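Local coordinates for protein dermonecrotic toxin (Pasteurella multocida, PDB 2EBF) that acts as a potent mitogen and osteolytic toxin, inducing bone resorption, and is associated with the severe progressive form of atrophic rhinitis in pigs, at residues 267-276 with 289-297; 36-44 with 569-577. All blocks are in the same frame, centred on the assembly; numbering follows the deposited sequence.

In the fold
The two contacts illustrate how a large multidomain toxin combines local and long-range closure within its C-terminal region, which holds a thiol protease-like catalytic triad. Contact 1 joins neighbours in sequence, a helix-loop-helix unit within the C2 family region, and the L296 side chain lies about 14 Å from a bound glucose. Contact 2 brings the first modelled residues against the beginning of the C3 family region, which also holds the C620–C626 disulfide and the phosphonate site, C626 belonging to both. Along the chain, contact 1 is nested inside the loop closed by contact 2. The two sit on opposite sides of the chain's centre, centres about 54 Å apart and nearest atoms about 34 Å apart.

Contact 1 (267-276 with 289-297); sequences YEEMFYSISP and PFTFFSMLQ
F290, whose ring packs against S275 and P276, has a doubly gripped carbonyl: F290 O accepts S294 OG at 2.6 Å and S294 N at 2.7 Å, approaching from opposite faces of the carbonyl plane. The setting is a helix-loop-helix pair of the C2 region, in which helix 267-273 and segment 289-297 run at 129° to each other and meet chiefly through apolar side chains. S294 OG also sits over the centre of one face of the F290 ring, while P276 N lies over the opposite face, displaced from the ring centre toward its rim. The I274 side chain points into the second helix and sets CG2 only 3.4 Å from F290 CA, a close fit of methyl group against helical backbone.

F293 buries the most surface in the contact. A chi1 of -169° swings its ring away from its own backbone N and in between the helices: M270 CB makes a CH-pi contact over one face, 4.1 Å from the centroid, and Q297 CG lies over the opposite face. Y267 CE2 comes to the ring edge, 3.8 Å from F293 CZ, while M270 SD adds an oblique Met-aromatic contact. I263 and L261 of strand 260-263 help enclose this apolar layer. Beyond the sulfur, the extended M270 chain carries CE to the edge of the F292 ring, 4.2 Å from F292 CE2.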
loop_
_atom_site.group_PDB
_atom_site.type_symbol
_atom_site.label_atom_id
_atom_site.label_comp_id
_atom_site.label_asym_id
_atom_site.label_seq_id
_atom_site.Cartn_x
_atom_site.Cartn_y
_atom_site.Cartn_z
ATOM N N TYR A 267 -3.153 -20.893 -5.529
ATOM C CA TYR A 267 -4.565 -21.019 -5.862
ATOM C C TYR A 267 -4.871 -20.478 -7.258
ATOM O O TYR A 267 -5.504 -21.153 -8.070
ATOM C CB TYR A 267 -5.402 -20.271 -4.818
ATOM C CG TYR A 267 -6.880 -20.222 -5.116
ATOM C CD1 TYR A 267 -7.576 -19.018 -5.079
ATOM C CD2 TYR A 267 -7.585 -21.381 -5.428
ATOM C CE1 TYR A 267 -8.942 -18.972 -5.344
ATOM C CE2 TYR A 267 -8.941 -21.348 -5.698
ATOM C CZ TYR A 267 -9.615 -20.151 -5.658
ATOM O OH TYR A 267 -10.965 -20.131 -5.931
ATOM N N GLU A 268 -4.403 -19.262 -7.527
ATOM C CA GLU A 268 -4.702 -18.568 -8.781
ATOM C C GLU A 268 -4.010 -19.198 -9.980
ATOM O O GLU A 268 -4.574 -19.237 -11.078
ATOM C CB GLU A 268 -4.330 -17.088 -8.679
ATOM C CG GLU A 268 -5.190 -16.298 -7.697
ATOM C CD GLU A 268 -4.562 -16.170 -6.317
ATOM O OE1 GLU A 268 -3.554 -16.861 -6.035
ATOM O OE2 GLU A 268 -5.083 -15.363 -5.513
ATOM N N GLU A 269 -2.791 -19.684 -9.770
ATOM C CA GLU A 269 -2.076 -20.403 -10.813
ATOM C C GLU A 269 -2.869 -21.634 -11.252
ATOM O O GLU A 269 -3.060 -21.876 -12.449
ATOM C CB GLU A 269 -0.693 -20.822 -10.329
ATOM C CG GLU A 269 0.019 -21.750 -11.307
ATOM C CD GLU A 269 1.342 -22.253 -10.798
ATOM O OE1 GLU A 269 1.904 -23.169 -11.428
ATOM O OE2 GLU A 269 1.830 -21.743 -9.772
ATOM N N MET A 270 -3.334 -22.406 -10.275
ATOM C CA MET A 270 -4.119 -23.598 -10.560
ATOM C C MET A 270 -5.445 -23.264 -11.231
ATOM O O MET A 270 -5.827 -23.919 -12.202
ATOM C CB MET A 270 -4.357 -24.395 -9.283
ATOM C CG MET A 270 -3.095 -24.960 -8.699
ATOM S SD MET A 270 -3.494 -26.166 -7.433
ATOM C CE MET A 270 -1.859 -26.765 -7.034
ATOM N N PHE A 271 -6.128 -22.239 -10.730
ATOM C CA PHE A 271 -7.433 -21.845 -11.258
ATOM C C PHE A 271 -7.399 -21.485 -12.743
ATOM O O PHE A 271 -8.321 -21.825 -13.488
ATOM C CB PHE A 271 -8.012 -20.678 -10.462
ATOM C CG PHE A 271 -9.368 -20.233 -10.933
ATOM C CD1 PHE A 271 -10.524 -20.763 -10.364
ATOM C CD2 PHE A 271 -9.493 -19.289 -11.947
ATOM C CE1 PHE A 271 -11.783 -20.355 -10.795
ATOM C CE2 PHE A 271 -10.750 -18.874 -12.389
ATOM C CZ PHE A 271 -11.898 -19.411 -11.807
ATOM N N TYR A 272 -6.344 -20.792 -13.165
ATOM C CA TYR A 272 -6.242 -20.323 -14.551
ATOM C C TYR A 272 -5.571 -21.317 -15.499
ATOM O O TYR A 272 -5.609 -21.133 -16.715
ATOM C CB TYR A 272 -5.572 -18.938 -14.610
ATOM C CG TYR A 272 -6.520 -17.826 -14.218
ATOM C CD1 TYR A 272 -6.357 -17.114 -13.021
ATOM C CD2 TYR A 272 -7.609 -17.509 -15.030
ATOM C CE1 TYR A 272 -7.253 -16.099 -12.665
ATOM C CE2 TYR A 272 -8.506 -16.507 -14.679
ATOM C CZ TYR A 272 -8.324 -15.807 -13.500
ATOM O OH TYR A 272 -9.224 -14.816 -13.185
ATOM N N SER A 273 -4.984 -22.373 -14.948
ATOM C CA SER A 273 -4.366 -23.419 -15.757
ATOM C C SER A 273 -5.115 -24.761 -15.700
ATOM O O SER A 273 -4.771 -25.690 -16.434
ATOM C CB SER A 273 -2.883 -23.604 -15.382
ATOM O OG SER A 273 -2.733 -23.999 -14.026
ATOM N N ILE A 274 -6.135 -24.857 -14.847
ATOM C CA ILE A 274 -6.881 -26.110 -14.673
ATOM C C ILE A 274 -8.400 -25.909 -14.790
ATOM O O ILE A 274 -9.016 -25.250 -13.948
ATOM C CB ILE A 274 -6.509 -26.823 -13.340
ATOM C CG1 ILE A 274 -5.020 -27.192 -13.320
ATOM C CG2 ILE A 274 -7.366 -28.063 -13.129
ATOM C CD1 ILE A 274 -4.463 -27.504 -11.935
ATOM N N SER A 275 -8.985 -26.482 -15.847
ATOM C CA SER A 275 -10.431 -26.415 -16.103
ATOM C C SER A 275 -10.812 -27.413 -17.206
ATOM O O SER A 275 -9.925 -28.034 -17.792
ATOM C CB SER A 275 -10.843 -24.998 -16.514
ATOM O OG SER A 275 -10.605 -24.791 -17.892
ATOM N N PRO A 276 -12.125 -27.575 -17.495
ATOM C CA PRO A 276 -12.520 -28.418 -18.636
ATOM C C PRO A 276 -11.871 -28.009 -19.965
ATOM O O PRO A 276 -11.672 -28.865 -20.829
ATOM C CB PRO A 276 -14.047 -28.243 -18.705
ATOM C CG PRO A 276 -14.360 -27.044 -17.846
ATOM C CD PRO A 276 -13.306 -27.043 -16.787
ATOM N N PRO A 289 -5.364 -33.307 -13.365
ATOM C CA PRO A 289 -5.174 -32.096 -12.565
ATOM C C PRO A 289 -6.510 -31.501 -12.164
ATOM O O PRO A 289 -6.643 -30.989 -11.053
ATOM C CB PRO A 289 -4.439 -31.147 -13.524
ATOM C CG PRO A 289 -3.900 -32.017 -14.612
ATOM C CD PRO A 289 -4.895 -33.115 -14.752
ATOM N N PHE A 290 -7.488 -31.583 -13.064
ATOM C CA PHE A 290 -8.830 -31.066 -12.820
ATOM C C PHE A 290 -9.520 -31.835 -11.691
ATOM O O PHE A 290 -10.155 -31.233 -10.823
ATOM C CB PHE A 290 -9.659 -31.075 -14.114
ATOM C CG PHE A 290 -11.051 -30.522 -13.960
ATOM C CD1 PHE A 290 -12.159 -31.364 -14.045
ATOM C CD2 PHE A 290 -11.261 -29.168 -13.730
ATOM C CE1 PHE A 290 -13.456 -30.859 -13.899
ATOM C CE2 PHE A 290 -12.552 -28.654 -13.580
ATOM C CZ PHE A 290 -13.652 -29.501 -13.667
ATOM N N THR A 291 -9.371 -33.159 -11.705
ATOM C CA THR A 291 -9.879 -34.018 -10.635
ATOM C C THR A 291 -9.253 -33.616 -9.300
ATOM O O THR A 291 -9.962 -33.411 -8.311
ATOM C CB THR A 291 -9.599 -35.512 -10.932
ATOM O OG1 THR A 291 -10.133 -35.855 -12.220
ATOM C CG2 THR A 291 -10.226 -36.416 -9.863
ATOM N N PHE A 292 -7.925 -33.495 -9.297
ATOM C CA PHE A 292 -7.161 -33.082 -8.123
ATOM C C PHE A 292 -7.644 -31.742 -7.560
ATOM O O PHE A 292 -7.871 -31.613 -6.354
ATOM C CB PHE A 292 -5.669 -33.023 -8.473
ATOM C CG PHE A 292 -4.810 -32.415 -7.401
ATOM C CD1 PHE A 292 -4.311 -33.198 -6.361
ATOM C CD2 PHE A 292 -4.492 -31.054 -7.432
ATOM C CE1 PHE A 292 -3.514 -32.639 -5.361
ATOM C CE2 PHE A 292 -3.693 -30.483 -6.440
ATOM C CZ PHE A 292 -3.202 -31.276 -5.402
ATOM N N PHE A 293 -7.816 -30.761 -8.441
ATOM C CA PHE A 293 -8.220 -29.413 -8.048
ATOM C C PHE A 293 -9.693 -29.364 -7.652
ATOM O O PHE A 293 -10.065 -28.652 -6.716
ATOM C CB PHE A 293 -7.918 -28.421 -9.185
ATOM C CG PHE A 293 -8.062 -26.967 -8.795
ATOM C CD1 PHE A 293 -8.939 -26.135 -9.488
ATOM C CD2 PHE A 293 -7.316 -26.428 -7.746
ATOM C CE1 PHE A 293 -9.073 -24.788 -9.144
ATOM C CE2 PHE A 293 -7.449 -25.074 -7.390
ATOM C CZ PHE A 293 -8.328 -24.261 -8.089
ATOM N N SER A 294 -10.523 -30.133 -8.357
ATOM C CA SER A 294 -11.958 -30.218 -8.063
ATOM C C SER A 294 -12.246 -30.709 -6.644
ATOM O O SER A 294 -13.169 -30.217 -5.989
ATOM C CB SER A 294 -12.664 -31.130 -9.072
ATOM O OG SER A 294 -12.649 -30.548 -10.360
ATOM N N MET A 295 -11.464 -31.679 -6.174
ATOM C CA MET A 295 -11.658 -32.186 -4.819
ATOM C C MET A 295 -11.008 -31.324 -3.752
ATOM O O MET A 295 -11.496 -31.289 -2.626
ATOM C CB MET A 295 -11.281 -33.664 -4.665
ATOM C CG MET A 295 -9.879 -34.081 -5.042
ATOM S SD MET A 295 -9.915 -35.885 -5.187
ATOM C CE MET A 295 -8.262 -36.245 -5.757
ATOM N N LEU A 296 -9.924 -30.629 -4.096
ATOM C CA LEU A 296 -9.402 -29.573 -3.219
ATOM C C LEU A 296 -10.500 -28.569 -2.907
ATOM O O LEU A 296 -10.705 -28.200 -1.748
ATOM C CB LEU A 296 -8.226 -28.837 -3.856
ATOM C CG LEU A 296 -6.805 -29.387 -3.752
ATOM C CD1 LEU A 296 -5.858 -28.371 -4.364
ATOM C CD2 LEU A 296 -6.410 -29.669 -2.311
ATOM N N GLN A 297 -11.206 -28.144 -3.952
ATOM C CA GLN A 297 -12.281 -27.171 -3.816
ATOM C C GLN A 297 -13.484 -27.745 -3.070
ATOM O O GLN A 297 -14.199 -27.010 -2.392
ATOM C CB GLN A 297 -12.688 -26.619 -5.184
ATOM C CG GLN A 297 -11.609 -25.753 -5.833
ATOM C CD GLN A 297 -12.018 -25.200 -7.182
ATOM O OE1 GLN A 297 -12.238 -23.995 -7.329
ATOM N NE2 GLN A 297 -12.129 -26.077 -8.175
#

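Contact 2 (36-44 with 569-577); sequences LGGSPYSPF and LGLKQFKLT
Two irregular chain segments lie against each other here, with S39 CA 5.1 Å from K572 CA and S42 CA 5.0 Å from L571 CA; a type I beta turn spans S39 to S42, and L571 is the centre of an inverse gamma turn. The side chains settle around this frame almost entirely by van der Waals contact.

L571 carries the apolar end of the contact. Its CD1 branch meets the F44 ring obliquely, 3.7 Å from F44 CD1, and also touches the P43 ring, whose side chain it crosses at about a right angle. P43 CG in turn sits over the centre of the F44 ring, so proline, phenylalanine and leucine close up together, with M160 and M163 of helix 151-164 against F44 as well.

At the other end, L36 drapes over the backbone of 572-573. Its CB rests 3.6 Å from K572 CB, while its two methyl branches lie along one side of the Q573 backbone: CD2 approaches Q573 N, a buried amide with no partner in the model, and CD1 lies 3.2 Å from Q573 O. K572 leaves CB with CG between the backbone N and the carbonyl carbon (chi1 61°), and its extended chain then passes L36 N and lays CE over the face of the F574 ring. Between these ends, Y41 and Q573 run side by side in the same direction, their ring and amide planes 69° apart.

N716 ties the two segments together, its ND2 donating to Y41 O and its backbone bonding to that of K572. S39-P40-Y41 and S42-P43-F44 each form an ST turn, the first within the type I beta turn; through these turns the first modelled residues of this C-terminal fragment dock against the inverse gamma turn at L571.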
loop_
_atom_site.group_PDB
_atom_site.type_symbol
_atom_site.label_atom_id
_atom_site.label_comp_id
_atom_site.label_asym_id
_atom_site.label_seq_id
_atom_site.Cartn_x
_atom_site.Cartn_y
_atom_site.Cartn_z
ATOM N N LEU A 36 15.438 12.942 17.770
ATOM C CA LEU A 36 14.842 11.876 18.639
ATOM C C LEU A 36 14.047 10.873 17.805
ATOM O O LEU A 36 12.868 11.088 17.509
ATOM C CB LEU A 36 13.941 12.478 19.731
ATOM C CG LEU A 36 14.471 13.253 20.944
ATOM C CD1 LEU A 36 15.335 14.451 20.552
ATOM C CD2 LEU A 36 13.299 13.713 21.820
ATOM N N GLY A 37 14.711 9.787 17.416
ATOM C CA GLY A 37 14.037 8.657 16.774
ATOM C C GLY A 37 13.605 7.679 17.852
ATOM O O GLY A 37 14.226 6.623 18.028
ATOM N N GLY A 38 12.539 8.046 18.569
ATOM C CA GLY A 38 12.043 7.306 19.736
ATOM C C GLY A 38 11.801 8.194 20.953
ATOM O O GLY A 38 12.251 7.878 22.056
ATOM N N SER A 39 11.067 9.290 20.769
ATOM C CA SER A 39 10.949 10.316 21.816
ATOM C C SER A 39 10.052 9.932 22.996
ATOM O O SER A 39 8.953 9.419 22.796
ATOM C CB SER A 39 10.453 11.633 21.213
ATOM O OG SER A 39 10.290 12.618 22.219
ATOM N N PRO A 40 10.511 10.220 24.232
ATOM C CA PRO A 40 9.694 10.044 25.431
ATOM C C PRO A 40 8.483 10.981 25.454
ATOM O O PRO A 40 7.571 10.794 26.261
ATOM C CB PRO A 40 10.658 10.408 26.567
ATOM C CG PRO A 40 11.651 11.311 25.945
ATOM C CD PRO A 40 11.848 10.747 24.563
ATOM N N TYR A 41 8.479 11.980 24.571
ATOM C CA TYR A 41 7.369 12.938 24.519
ATOM C C TYR A 41 6.321 12.597 23.467
ATOM O O TYR A 41 5.280 13.249 23.406
ATOM C CB TYR A 41 7.883 14.356 24.267
ATOM C CG TYR A 41 8.744 14.911 25.372
ATOM C CD1 TYR A 41 10.106 15.108 25.172
ATOM C CD2 TYR A 41 8.201 15.237 26.618
ATOM C CE1 TYR A 41 10.905 15.613 26.171
ATOM C CE2 TYR A 41 9.002 15.748 27.634
ATOM C CZ TYR A 41 10.351 15.933 27.393
ATOM O OH TYR A 41 11.168 16.434 28.370
ATOM N N SER A 42 6.598 11.602 22.632
ATOM C CA SER A 42 5.650 11.201 21.597
ATOM C C SER A 42 4.475 10.435 22.200
ATOM O O SER A 42 4.690 9.567 23.046
ATOM C CB SER A 42 6.336 10.318 20.561
ATOM O OG SER A 42 5.398 9.954 19.565
ATOM N N PRO A 43 3.228 10.746 21.768
ATOM C CA PRO A 43 2.105 9.915 22.196
ATOM C C PRO A 43 2.208 8.476 21.686
ATOM O O PRO A 43 1.558 7.585 22.240
ATOM C CB PRO A 43 0.882 10.604 21.552
ATOM C CG PRO A 43 1.450 11.386 20.402
ATOM C CD PRO A 43 2.794 11.847 20.883
ATOM N N PHE A 44 3.025 8.249 20.657
ATOM C CA PHE A 44 3.096 6.941 19.990
ATOM C C PHE A 44 4.310 6.125 20.389
ATOM O O PHE A 44 4.821 5.330 19.603
ATOM C CB PHE A 44 3.040 7.113 18.463
ATOM C CG PHE A 44 1.811 7.850 17.992
ATOM C CD1 PHE A 44 1.890 8.795 16.970
ATOM C CD2 PHE A 44 0.587 7.621 18.597
ATOM C CE1 PHE A 44 0.749 9.491 16.542
ATOM C CE2 PHE A 44 -0.569 8.328 18.194
ATOM C CZ PHE A 44 -0.480 9.257 17.152
ATOM N N LEU A 569 5.870 19.429 13.186
ATOM C CA LEU A 569 7.249 19.385 12.743
ATOM C C LEU A 569 7.863 18.043 13.075
ATOM O O LEU A 569 8.609 17.492 12.280
ATOM C CB LEU A 569 8.069 20.501 13.392
ATOM C CG LEU A 569 8.025 21.890 12.776
ATOM C CD1 LEU A 569 9.219 22.672 13.304
ATOM C CD2 LEU A 569 8.077 21.819 11.242
ATOM N N GLY A 570 7.533 17.534 14.259
ATOM C CA GLY A 570 7.960 16.202 14.699
ATOM C C GLY A 570 7.411 15.937 16.091
ATOM O O GLY A 570 7.202 16.868 16.872
ATOM N N LEU A 571 7.201 14.662 16.408
ATOM C CA LEU A 571 6.759 14.256 17.742
ATOM C C LEU A 571 7.988 13.933 18.567
ATOM O O LEU A 571 8.257 12.778 18.898
ATOM C CB LEU A 571 5.788 13.069 17.671
ATOM C CG LEU A 571 4.430 13.360 17.018
ATOM C CD1 LEU A 571 3.534 12.106 16.929
ATOM C CD2 LEU A 571 3.744 14.458 17.769
ATOM N N LYS A 572 8.725 14.989 18.899
ATOM C CA LYS A 572 9.942 14.890 19.679
ATOM C C LYS A 572 10.266 16.262 20.244
ATOM O O LYS A 572 9.577 17.241 19.942
ATOM C CB LYS A 572 11.089 14.410 18.793
ATOM C CG LYS A 572 11.412 15.340 17.626
ATOM C CD LYS A 572 12.719 14.933 16.974
ATOM C CE LYS A 572 13.192 15.993 16.003
ATOM N NZ LYS A 572 14.410 15.558 15.286
ATOM N N GLN A 573 11.288 16.324 21.088
ATOM C CA GLN A 573 11.832 17.612 21.491
ATOM C C GLN A 573 12.913 18.041 20.504
ATOM O O GLN A 573 13.838 17.281 20.201
ATOM C CB GLN A 573 12.399 17.573 22.906
ATOM C CG GLN A 573 12.860 18.949 23.402
ATOM C CD GLN A 573 13.298 18.942 24.844
ATOM O OE1 GLN A 573 13.018 19.880 25.594
ATOM N NE2 GLN A 573 13.991 17.888 25.247
ATOM N N PHE A 574 12.792 19.260 20.003
ATOM C CA PHE A 574 13.793 19.799 19.101
ATOM C C PHE A 574 14.921 20.447 19.886
ATOM O O PHE A 574 14.703 20.931 20.995
ATOM C CB PHE A 574 13.141 20.761 18.111
ATOM C CG PHE A 574 12.344 20.066 17.037
ATOM C CD1 PHE A 574 12.758 20.107 15.713
ATOM C CD2 PHE A 574 11.206 19.336 17.351
ATOM C CE1 PHE A 574 12.033 19.455 14.714
ATOM C CE2 PHE A 574 10.482 18.672 16.357
ATOM C CZ PHE A 574 10.896 18.731 15.043
ATOM N N LYS A 575 16.129 20.398 19.325
ATOM C CA LYS A 575 17.335 20.933 19.965
ATOM C C LYS A 575 18.288 21.447 18.901
ATOM O O LYS A 575 18.267 20.995 17.755
ATOM C CB LYS A 575 18.071 19.857 20.771
ATOM C CG LYS A 575 17.219 19.086 21.765
ATOM C CD LYS A 575 17.867 17.757 22.114
ATOM C CE LYS A 575 16.879 16.831 22.804
ATOM N NZ LYS A 575 17.523 15.504 23.057
ATOM N N LEU A 576 19.130 22.392 19.298
ATOM C CA LEU A 576 20.223 22.867 18.466
ATOM C C LEU A 576 21.234 21.729 18.252
ATOM O O LEU A 576 21.588 21.030 19.202
ATOM C CB LEU A 576 20.891 24.058 19.151
ATOM C CG LEU A 576 20.676 25.525 18.745
ATOM C CD1 LEU A 576 19.626 25.759 17.690
ATOM C CD2 LEU A 576 20.446 26.403 19.967
ATOM N N THR A 577 21.666 21.541 17.004
ATOM C CA THR A 577 22.615 20.482 16.638
ATOM C C THR A 577 24.020 20.931 16.990
ATOM O O THR A 577 24.751 20.239 17.707
ATOM C CB THR A 577 22.537 20.143 15.123
ATOM O OG1 THR A 577 21.454 19.236 14.892
ATOM C CG2 THR A 577 23.840 19.493 14.622
#